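Methyltransferase FkbM (Methylobacillus flagellatus KT, PDB 2PY6) probably transfers a methyl group to an acceptor molecule, as expected of an FkbM-family methyltransferase with a Rossmann-like domain. Local coordinates at residues 64-69 against 93-97; 142-148 against 196-202; 203-207 against 396-401; 347-352 against 378-383. All blocks are in the same frame, centred on the assembly; numbering follows the deposited sequence.

Interaction 1 (64-69 against 93-97); sequences GAHLMN and YYGLP
M68 and Y94 bring helix 64-68 against the type I' turn that runs from Y93 to L96, and most of the contact is apolar. The CB of M68, a selenomethionine, rests 3.6 Å from Y94 CG. Its chain then bends at both chi2 (-50°) and chi3 (-64°), which carries CE on to meet L96 tip to tip, 4.0 Å from L96 CG; V78 of strand 77-82 touches both of these side chains. One helical turn earlier, A65 CB lies 3.2 Å from Y94 OH and also touches CE2 and CZ of that ring.

The flat groups form a second set. N69 brings OD1 to 3.7 Å from Y94 CE1, its amide plane standing nearly square to the ring, at 88°. Within the turn, Y94 sets CD2 over the centre of one face of the Y93 ring.

Polar contact is sparse and indirect. A water lies 2.9 Å from Y93 OH and takes a weak bond from G64 N. With van der Waals contact doing nearly all the work and a single water making the polar link, the fit of helix to turn depends mainly on the shape of M68 and Y94.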
# COMPACT_ATOMS: atom_id res chain seq x y z
N GLY A 64 2.11 20.91 -11.85
CA GLY A 64 2.65 20.94 -13.23
C GLY A 64 1.60 20.86 -14.33
O GLY A 64 1.85 21.27 -15.49
N ALA A 65 0.43 20.31 -13.96
CA ALA A 65 -0.71 20.17 -14.85
C ALA A 65 -1.29 21.54 -15.13
O ALA A 65 -1.83 21.75 -16.21
CB ALA A 65 -1.79 19.26 -14.24
N HIS A 66 -1.16 22.46 -14.17
CA HIS A 66 -1.65 23.83 -14.34
C HIS A 66 -0.81 24.61 -15.36
O HIS A 66 -1.36 25.49 -16.03
CB HIS A 66 -1.72 24.59 -13.02
CG HIS A 66 -2.72 24.04 -12.05
ND1 HIS A 66 -4.07 24.06 -12.28
CD2 HIS A 66 -2.56 23.52 -10.81
CE1 HIS A 66 -4.71 23.55 -11.25
NE2 HIS A 66 -3.81 23.21 -10.33
N LEU A 67 0.49 24.32 -15.47
CA LEU A 67 1.34 24.97 -16.48
C LEU A 67 1.10 24.39 -17.88
O LEU A 67 1.12 25.13 -18.88
CB LEU A 67 2.84 24.86 -16.13
CG LEU A 67 3.81 25.28 -17.27
CD1 LEU A 67 3.63 26.77 -17.64
CD2 LEU A 67 5.27 24.99 -16.96
N MSE A 68 0.93 23.07 -17.96
CA MSE A 68 0.68 22.37 -19.24
C MSE A 68 -0.72 22.63 -19.85
O MSE A 68 -0.86 22.72 -21.08
CB MSE A 68 0.98 20.86 -19.09
CG MSE A 68 2.42 20.57 -18.61
SE MSE A 68 3.86 21.50 -19.60
CE MSE A 68 3.62 20.69 -21.34
N ASN A 69 -1.75 22.77 -19.00
CA ASN A 69 -3.12 23.08 -19.46
C ASN A 69 -3.35 24.58 -19.72
O ASN A 69 -4.45 24.96 -20.15
CB ASN A 69 -4.16 22.58 -18.44
CG ASN A 69 -4.20 21.07 -18.33
OD1 ASN A 69 -3.91 20.35 -19.29
ND2 ASN A 69 -4.60 20.57 -17.17
N TYR A 93 4.39 12.87 -19.90
CA TYR A 93 3.70 13.71 -18.95
C TYR A 93 3.27 14.97 -19.72
O TYR A 93 4.09 15.85 -19.96
CB TYR A 93 4.60 14.03 -17.76
CG TYR A 93 3.91 14.85 -16.69
CD1 TYR A 93 2.96 14.28 -15.86
CD2 TYR A 93 4.22 16.20 -16.50
CE1 TYR A 93 2.33 15.03 -14.86
CE2 TYR A 93 3.59 16.95 -15.50
CZ TYR A 93 2.66 16.36 -14.68
OH TYR A 93 2.02 17.12 -13.69
N TYR A 94 2.00 15.03 -20.12
CA TYR A 94 1.46 16.11 -20.98
C TYR A 94 2.34 16.24 -22.23
O TYR A 94 2.78 17.33 -22.58
CB TYR A 94 1.30 17.45 -20.22
CG TYR A 94 0.25 17.33 -19.14
CD1 TYR A 94 -1.12 17.36 -19.46
CD2 TYR A 94 0.60 17.12 -17.81
CE1 TYR A 94 -2.10 17.21 -18.47
CE2 TYR A 94 -0.37 16.98 -16.82
CZ TYR A 94 -1.71 17.02 -17.14
OH TYR A 94 -2.65 16.85 -16.16
N GLY A 95 2.61 15.09 -22.86
CA GLY A 95 3.44 15.03 -24.05
C GLY A 95 4.93 15.10 -23.80
O GLY A 95 5.71 14.97 -24.73
N LEU A 96 5.34 15.29 -22.55
CA LEU A 96 6.76 15.41 -22.24
C LEU A 96 7.43 14.07 -21.88
O LEU A 96 6.84 13.25 -21.20
CB LEU A 96 6.96 16.36 -21.05
CG LEU A 96 6.37 17.77 -21.03
CD1 LEU A 96 6.44 18.34 -19.60
CD2 LEU A 96 7.04 18.67 -22.04
N PRO A 97 8.69 13.88 -22.28
CA PRO A 97 9.36 12.68 -21.80
C PRO A 97 9.55 12.74 -20.27
O PRO A 97 9.65 13.83 -19.70
CB PRO A 97 10.71 12.70 -22.54
CG PRO A 97 10.88 14.08 -23.04
CD PRO A 97 9.52 14.67 -23.20
O HOH W 1 3.79 18.25 -11.76

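Interaction 2 (142-148 against 196-202); sequences NFEQAVR and FHLTCEP. With EDO (1,2-ethanediol), chain C.
N142 opens helix 143-149 with a capping box and, from the same amide, grips the C-terminal end of helix 184-199. Its CG sits between the backbone N and the carbonyl carbon (chi1 67°), a torsion that folds the amide back over the first turn, where OD1 takes the N-H of Q145 at 2.9 Å; Q145 OE1 answers by accepting from N142 N. The other branch, ND2, gives a straight bond to C200 O, 3.1 Å away and close to the amide plane. With an alanine here, Q145 N and C200 O would probably both lose these partners, leaving the first turn less well capped.

The tight part centres on C200, which leaves the helix with positive phi. Its SG stands 3.6 Å over the centre of the R148 guanidinium. At that group's edge, NH1 bonds L198 O at 2.8 Å and NH2 reaches H197 O weakly, while NE pairs with D162. E144 CG meets F196 CZ at 3.7 Å, its carboxylate held by R121 and R401.

A 1,2-ethanediol, probably from the crystallisation liquor, sits beside H197, C200 and E144. On the partly exposed side, by contrast, a single modelled water accepts weakly from Q145 NE2 and donates to T199 O at 2.7 Å.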
# COMPACT_ATOMS: atom_id res chain seq x y z
N ASN A 142 9.22 27.83 -7.87
CA ASN A 142 8.01 27.12 -7.45
C ASN A 142 6.87 27.60 -8.40
O ASN A 142 7.09 28.52 -9.24
CB ASN A 142 7.70 27.33 -5.97
CG ASN A 142 7.31 28.74 -5.63
OD1 ASN A 142 6.71 29.46 -6.43
ND2 ASN A 142 7.62 29.14 -4.42
N PHE A 143 5.70 27.00 -8.28
CA PHE A 143 4.61 27.32 -9.18
C PHE A 143 4.15 28.79 -9.18
O PHE A 143 3.96 29.38 -10.25
CB PHE A 143 3.43 26.39 -8.96
CG PHE A 143 2.36 26.57 -9.98
CD1 PHE A 143 2.44 25.93 -11.20
CD2 PHE A 143 1.28 27.41 -9.73
CE1 PHE A 143 1.47 26.11 -12.14
CE2 PHE A 143 0.31 27.59 -10.67
CZ PHE A 143 0.41 26.95 -11.88
N GLU A 144 4.04 29.40 -8.01
CA GLU A 144 3.60 30.80 -7.94
C GLU A 144 4.61 31.70 -8.61
O GLU A 144 4.23 32.66 -9.29
CB GLU A 144 3.37 31.27 -6.51
CG GLU A 144 2.07 30.84 -5.90
CD GLU A 144 1.94 29.35 -5.63
OE1 GLU A 144 2.99 28.69 -5.39
OE2 GLU A 144 0.79 28.85 -5.63
N GLN A 145 5.90 31.39 -8.39
CA GLN A 145 7.01 32.10 -9.04
C GLN A 145 6.98 31.90 -10.55
O GLN A 145 7.22 32.85 -11.30
CB GLN A 145 8.36 31.66 -8.48
CG GLN A 145 8.58 32.04 -6.99
CD GLN A 145 9.89 31.49 -6.42
OE1 GLN A 145 10.28 30.36 -6.71
NE2 GLN A 145 10.55 32.27 -5.59
N ALA A 146 6.69 30.68 -11.00
CA ALA A 146 6.54 30.42 -12.43
C ALA A 146 5.44 31.31 -13.04
O ALA A 146 5.65 31.94 -14.08
CB ALA A 146 6.19 28.96 -12.69
N VAL A 147 4.26 31.33 -12.40
CA VAL A 147 3.12 32.14 -12.88
C VAL A 147 3.53 33.62 -13.06
O VAL A 147 3.23 34.21 -14.07
CB VAL A 147 1.89 32.00 -11.99
CG1 VAL A 147 0.80 33.00 -12.38
CG2 VAL A 147 1.35 30.58 -12.08
N ARG A 148 4.26 34.16 -12.09
CA ARG A 148 4.68 35.54 -12.14
C ARG A 148 5.81 35.79 -13.12
O ARG A 148 5.79 36.78 -13.83
CB ARG A 148 5.09 36.01 -10.73
CG ARG A 148 5.56 37.50 -10.67
CD ARG A 148 5.80 37.90 -9.22
NE ARG A 148 4.55 38.00 -8.48
CZ ARG A 148 4.48 38.24 -7.18
NH1 ARG A 148 5.59 38.44 -6.48
NH2 ARG A 148 3.30 38.33 -6.57
N PHE A 196 2.52 35.82 1.55
CA PHE A 196 2.66 34.74 0.57
C PHE A 196 2.33 35.18 -0.89
O PHE A 196 3.10 34.93 -1.82
CB PHE A 196 1.80 33.55 0.94
CG PHE A 196 1.60 32.59 -0.21
CD1 PHE A 196 2.63 31.81 -0.66
CD2 PHE A 196 0.37 32.52 -0.87
CE1 PHE A 196 2.43 30.94 -1.71
CE2 PHE A 196 0.17 31.66 -1.92
CZ PHE A 196 1.19 30.86 -2.33
N HIS A 197 1.18 35.81 -1.06
CA HIS A 197 0.74 36.33 -2.35
C HIS A 197 1.67 37.42 -2.89
O HIS A 197 1.94 37.46 -4.07
CB HIS A 197 -0.72 36.85 -2.28
CG HIS A 197 -1.74 35.79 -1.97
ND1 HIS A 197 -2.03 34.75 -2.82
CD2 HIS A 197 -2.52 35.61 -0.87
CE1 HIS A 197 -2.93 33.96 -2.26
NE2 HIS A 197 -3.25 34.46 -1.08
N LEU A 198 2.18 38.31 -2.04
CA LEU A 198 3.08 39.36 -2.52
C LEU A 198 4.46 38.81 -2.96
O LEU A 198 5.04 39.31 -3.90
CB LEU A 198 3.28 40.45 -1.48
CG LEU A 198 2.07 41.34 -1.16
CD1 LEU A 198 2.33 42.17 0.06
CD2 LEU A 198 1.72 42.20 -2.34
N THR A 199 4.95 37.80 -2.26
CA THR A 199 6.29 37.28 -2.46
C THR A 199 6.44 35.94 -3.15
O THR A 199 7.55 35.64 -3.59
CB THR A 199 6.98 37.05 -1.12
OG1 THR A 199 6.30 36.03 -0.40
CG2 THR A 199 7.00 38.34 -0.28
N CYS A 200 5.36 35.17 -3.23
CA CYS A 200 5.35 33.79 -3.77
C CYS A 200 6.12 32.82 -2.86
O CYS A 200 6.53 31.78 -3.32
CB CYS A 200 5.96 33.69 -5.19
SG CYS A 200 5.29 34.80 -6.42
N GLU A 201 6.29 33.16 -1.58
CA GLU A 201 7.06 32.38 -0.64
C GLU A 201 6.15 31.60 0.31
O GLU A 201 5.61 32.17 1.25
CB GLU A 201 8.02 33.28 0.18
CG GLU A 201 8.77 32.55 1.31
CD GLU A 201 9.49 31.26 0.86
OE1 GLU A 201 10.50 31.35 0.17
OE2 GLU A 201 9.06 30.16 1.23
N PRO A 202 5.98 30.29 0.07
CA PRO A 202 5.08 29.52 0.94
C PRO A 202 5.43 29.43 2.42
O PRO A 202 4.54 29.15 3.23
CB PRO A 202 5.10 28.14 0.32
CG PRO A 202 6.31 28.06 -0.45
CD PRO A 202 6.52 29.45 -1.00
C1 EDO C . 1.22 34.97 -5.87
O1 EDO C . 2.44 34.60 -5.29
C2 EDO C . 0.12 33.97 -5.52
O2 EDO C . -1.07 34.67 -5.13
O HOH W 2 10.03 34.48 -3.35

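Interaction 3 (203-207 against 396-401); sequences EYYHE and HHTPDR
Y205 and H396 lie in an offset stack, their ring centroids 4.2 Å apart and their planes tilted by 22°. Y205 is displaced across its partner, with CD1 above the centre of the imidazole and CE1 3.2 Å from H396 CE1. The histidine is fixed in rotation from both nitrogens: NE2 donates to D400 O at 2.6 Å, with the acceptor close to the ring plane, and ND1 is bonded to T404 OG1. With CG anti to the backbone N (chi1 -179°), the H396 ring is carried toward the helix and meets Y205.

D400 O has a second neighbour, since it also sits over the centre of one face of the Y205 ring. Farther along the tyrosine, OH lies 3.3 Å from R401 CB, and a water 2.8 Å from Y205 OH donates to R401 O. The arginine then leads away, bonding D161 O and making a cation-pi contact with W163.

H206 meets the loop differently, turning its edge to the chain so that CE1 approaches P399 O at 3.1 Å; its ND1 is bonded to E209.

Helix 203-208 is thus joined to loop 396-401 mainly through stacked rings, and the buried polar atoms, D400 O and both imidazole nitrogens of H396, are paired within the chain. This bonding probably fixes the rotation of the imidazole, and with it the tilt of the stack.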
# COMPACT_ATOMS: atom_id res chain seq x y z
N GLU A 203 6.70 29.62 2.78
CA GLU A 203 7.09 29.61 4.20
C GLU A 203 6.25 30.60 5.02
O GLU A 203 6.13 30.42 6.24
CB GLU A 203 8.59 29.87 4.39
CG GLU A 203 9.52 28.73 3.95
CD GLU A 203 9.30 27.42 4.73
OE1 GLU A 203 9.10 27.44 5.97
OE2 GLU A 203 9.34 26.36 4.10
N TYR A 204 5.68 31.63 4.39
CA TYR A 204 4.78 32.54 5.12
C TYR A 204 3.56 31.81 5.72
O TYR A 204 3.26 32.06 6.89
CB TYR A 204 4.35 33.74 4.27
CG TYR A 204 5.39 34.79 4.24
CD1 TYR A 204 5.59 35.60 5.34
CD2 TYR A 204 6.19 34.98 3.11
CE1 TYR A 204 6.61 36.54 5.34
CE2 TYR A 204 7.20 35.94 3.08
CZ TYR A 204 7.39 36.73 4.19
OH TYR A 204 8.38 37.68 4.19
N TYR A 205 2.91 30.94 4.96
CA TYR A 205 1.82 30.09 5.48
C TYR A 205 2.31 29.20 6.59
O TYR A 205 1.62 29.01 7.58
CB TYR A 205 1.27 29.07 4.44
CG TYR A 205 0.40 29.68 3.40
CD1 TYR A 205 -0.77 30.34 3.78
CD2 TYR A 205 0.69 29.58 2.04
CE1 TYR A 205 -1.63 30.91 2.84
CE2 TYR A 205 -0.18 30.14 1.09
CZ TYR A 205 -1.34 30.81 1.51
OH TYR A 205 -2.23 31.42 0.61
N HIS A 206 3.49 28.61 6.39
CA HIS A 206 4.02 27.66 7.35
C HIS A 206 4.23 28.22 8.75
O HIS A 206 4.08 27.48 9.70
CB HIS A 206 5.28 26.96 6.82
CG HIS A 206 5.11 26.30 5.50
ND1 HIS A 206 3.96 25.61 5.16
CD2 HIS A 206 5.96 26.15 4.46
CE1 HIS A 206 4.10 25.10 3.95
NE2 HIS A 206 5.31 25.41 3.51
N GLU A 207 4.52 29.51 8.86
CA GLU A 207 4.74 30.15 10.16
C GLU A 207 3.48 30.23 10.99
O GLU A 207 3.55 30.29 12.21
CB GLU A 207 5.27 31.60 9.98
CG GLU A 207 6.66 31.75 9.44
CD GLU A 207 7.80 31.36 10.38
OE1 GLU A 207 7.63 30.91 11.54
OE2 GLU A 207 8.92 31.49 9.90
N HIS A 396 -5.36 29.90 9.28
CA HIS A 396 -5.04 29.24 8.04
C HIS A 396 -4.84 27.77 8.37
O HIS A 396 -4.00 27.45 9.18
CB HIS A 396 -3.79 29.82 7.40
CG HIS A 396 -3.47 29.16 6.11
ND1 HIS A 396 -4.14 29.47 4.94
CD2 HIS A 396 -2.63 28.15 5.80
CE1 HIS A 396 -3.70 28.69 3.97
NE2 HIS A 396 -2.79 27.88 4.46
N HIS A 397 -5.59 26.87 7.71
CA HIS A 397 -5.61 25.45 8.10
C HIS A 397 -5.03 24.34 7.18
O HIS A 397 -5.39 23.17 7.36
CB HIS A 397 -7.03 25.05 8.43
CG HIS A 397 -7.64 25.77 9.57
ND1 HIS A 397 -7.58 25.30 10.87
CD2 HIS A 397 -8.36 26.92 9.62
CE1 HIS A 397 -8.23 26.14 11.67
NE2 HIS A 397 -8.73 27.12 10.93
N THR A 398 -4.18 24.68 6.22
CA THR A 398 -3.47 23.66 5.45
C THR A 398 -2.01 24.11 5.29
O THR A 398 -1.70 25.26 5.55
CB THR A 398 -4.07 23.41 4.01
OG1 THR A 398 -3.95 24.59 3.20
CG2 THR A 398 -5.52 22.96 4.05
N PRO A 399 -1.12 23.19 4.89
CA PRO A 399 0.24 23.60 4.50
C PRO A 399 0.28 24.27 3.12
O PRO A 399 1.35 24.62 2.67
CB PRO A 399 1.02 22.28 4.42
CG PRO A 399 0.07 21.21 4.82
CD PRO A 399 -1.30 21.73 4.84
N ASP A 400 -0.86 24.45 2.45
CA ASP A 400 -0.88 25.04 1.11
C ASP A 400 -1.76 26.29 1.16
O ASP A 400 -1.97 26.84 2.24
CB ASP A 400 -1.34 23.97 0.10
CG ASP A 400 -0.82 24.24 -1.31
OD1 ASP A 400 -0.76 25.43 -1.69
OD2 ASP A 400 -0.49 23.29 -2.04
N ARG A 401 -2.28 26.75 0.03
CA ARG A 401 -3.05 28.01 0.01
C ARG A 401 -4.53 27.86 0.32
O ARG A 401 -5.25 28.84 0.47
CB ARG A 401 -2.76 28.80 -1.29
CG ARG A 401 -2.95 28.10 -2.59
CD ARG A 401 -2.36 28.90 -3.74
NE ARG A 401 -3.12 30.11 -4.03
CZ ARG A 401 -2.83 30.95 -5.01
NH1 ARG A 401 -1.80 30.73 -5.81
NH2 ARG A 401 -3.59 32.02 -5.20
O HOH W 3 -4.98 31.40 1.28

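Interaction 4 (347-352 against 378-383); sequences ELSALK and DLTNYI
The Y382 ring carries K352 on one face: CG lies 3.9 Å from the ring centroid and 26° off the normal, a CH-pi contact displaced toward the hydroxyl end. K352 CA is 3.5 Å from Y382 OH, so the lysine's aliphatic stem follows the end of the tyrosine. L351 CB touches Y382 CD2 at 4.0 Å, and L348 CD1 comes obliquely to the root of the ring, 3.3 Å from Y382 CB. Y382 holds CG anti to its own N (chi1 178°), which sends the ring across to the facing helix. A serine in its place would probably open a gap between L348, L351 and K352 and leave the lysine stem without the face it lies on.

Deeper in, the contact is mostly aliphatic. L379 inserts CD2 beside the backbone of the facing helix, 3.5 Å from L348 N; its side chain crosses that of L351 at about a right angle, CD2 touching L351 CD1. That same L351 methyl reaches I383 CD1 at 3.8 Å. I367 of strand 364-368 touches L351 and L379, while E347 turns its carboxylate to I343 N.

The two segments run nearly parallel, 15° apart, with axes 9.9 Å from each other. Between them in the chain come helix 355-361 and strand 364-368, which runs parallel to strand 338-341, giving the beta-alpha-beta layering of a Rossmann-like methyltransferase sheet.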
# COMPACT_ATOMS: atom_id res chain seq x y z
N GLU A 347 -19.57 33.49 -2.27
CA GLU A 347 -19.84 33.48 -0.81
C GLU A 347 -20.49 34.76 -0.37
O GLU A 347 -21.16 34.78 0.65
CB GLU A 347 -18.59 33.11 0.00
CG GLU A 347 -18.30 31.59 -0.11
CD GLU A 347 -17.22 31.10 0.76
OE1 GLU A 347 -16.56 31.95 1.38
OE2 GLU A 347 -17.02 29.87 0.83
N LEU A 348 -20.32 35.83 -1.14
CA LEU A 348 -20.99 37.08 -0.83
C LEU A 348 -22.49 36.92 -1.11
O LEU A 348 -23.28 37.31 -0.28
CB LEU A 348 -20.42 38.24 -1.65
CG LEU A 348 -20.99 39.63 -1.32
CD1 LEU A 348 -20.74 40.01 0.12
CD2 LEU A 348 -20.42 40.73 -2.28
N SER A 349 -22.87 36.32 -2.26
CA SER A 349 -24.30 36.08 -2.53
C SER A 349 -24.94 35.13 -1.51
O SER A 349 -26.10 35.30 -1.10
CB SER A 349 -24.52 35.52 -3.94
OG SER A 349 -24.35 36.52 -4.92
N ALA A 350 -24.17 34.13 -1.10
CA ALA A 350 -24.65 33.19 -0.13
C ALA A 350 -24.91 33.80 1.22
O ALA A 350 -25.87 33.45 1.85
CB ALA A 350 -23.69 32.05 -0.04
N LEU A 351 -24.05 34.72 1.66
CA LEU A 351 -24.21 35.43 2.89
C LEU A 351 -25.41 36.39 2.86
O LEU A 351 -26.11 36.54 3.86
CB LEU A 351 -22.94 36.22 3.24
CG LEU A 351 -21.72 35.40 3.72
CD1 LEU A 351 -20.46 36.26 3.66
CD2 LEU A 351 -21.93 34.87 5.09
N LYS A 352 -25.65 37.00 1.71
CA LYS A 352 -26.79 37.90 1.55
C LYS A 352 -28.07 37.08 1.65
O LYS A 352 -29.05 37.57 2.16
CB LYS A 352 -26.76 38.62 0.21
CG LYS A 352 -25.61 39.59 0.07
CD LYS A 352 -25.55 40.14 -1.30
CE LYS A 352 -24.64 41.33 -1.34
NZ LYS A 352 -24.56 41.88 -2.68
N ASP A 378 -14.12 41.75 1.21
CA ASP A 378 -15.53 41.78 0.79
C ASP A 378 -16.52 41.07 1.70
O ASP A 378 -17.57 41.59 1.98
CB ASP A 378 -15.65 41.22 -0.61
CG ASP A 378 -15.01 42.14 -1.67
OD1 ASP A 378 -14.54 43.26 -1.33
OD2 ASP A 378 -14.99 41.75 -2.85
N LEU A 379 -16.18 39.87 2.14
CA LEU A 379 -17.03 39.10 3.01
C LEU A 379 -17.13 39.75 4.38
O LEU A 379 -18.21 39.86 4.92
CB LEU A 379 -16.53 37.66 3.11
CG LEU A 379 -16.38 36.87 1.80
CD1 LEU A 379 -15.79 35.52 2.07
CD2 LEU A 379 -17.70 36.68 1.08
N THR A 380 -16.00 40.18 4.94
CA THR A 380 -15.97 40.84 6.25
C THR A 380 -16.80 42.13 6.22
O THR A 380 -17.63 42.37 7.12
CB THR A 380 -14.52 41.17 6.69
OG1 THR A 380 -13.75 39.96 6.79
CG2 THR A 380 -14.49 41.81 8.03
N ASN A 381 -16.59 42.94 5.19
CA ASN A 381 -17.30 44.19 5.05
C ASN A 381 -18.80 43.96 4.98
O ASN A 381 -19.57 44.71 5.55
CB ASN A 381 -16.83 44.96 3.81
CG ASN A 381 -15.45 45.62 3.98
OD1 ASN A 381 -14.96 45.78 5.09
ND2 ASN A 381 -14.84 46.02 2.85
N TYR A 382 -19.21 42.90 4.26
CA TYR A 382 -20.62 42.60 4.14
C TYR A 382 -21.22 42.20 5.49
O TYR A 382 -22.27 42.71 5.89
CB TYR A 382 -20.95 41.55 3.05
CG TYR A 382 -22.44 41.31 3.08
CD1 TYR A 382 -23.32 42.29 2.61
CD2 TYR A 382 -22.98 40.19 3.69
CE1 TYR A 382 -24.71 42.15 2.71
CE2 TYR A 382 -24.37 40.01 3.78
CZ TYR A 382 -25.23 41.00 3.31
OH TYR A 382 -26.60 40.82 3.41
N ILE A 383 -20.60 41.24 6.15
CA ILE A 383 -21.10 40.74 7.42
C ILE A 383 -21.23 41.83 8.46
O ILE A 383 -22.22 41.87 9.17
CB ILE A 383 -20.21 39.56 7.96
CG1 ILE A 383 -20.47 38.33 7.12
CG2 ILE A 383 -20.51 39.26 9.42
CD1 ILE A 383 -19.38 37.25 7.17

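From the N terminus, interaction 1 closes the first loop, tying helix 64-68 to the hairpin at the edge of the six-stranded sheet. Interaction 2 closes next, joining the helix that follows the last strand of that sheet to the end of helix 184-199; H66 and F143 bring it against interaction 1. Interaction 3 then spans the second half of the chain, fastening helix 203-208 to the loop between the last two strands of the seven-stranded sheet. Interaction 4 is nested inside the span that interaction 3 closes, and none of the four cross. A salt bridge from E144 to R401 couples interactions 2 and 3, while the centres of interactions 1 and 4 lie about 37 Å apart.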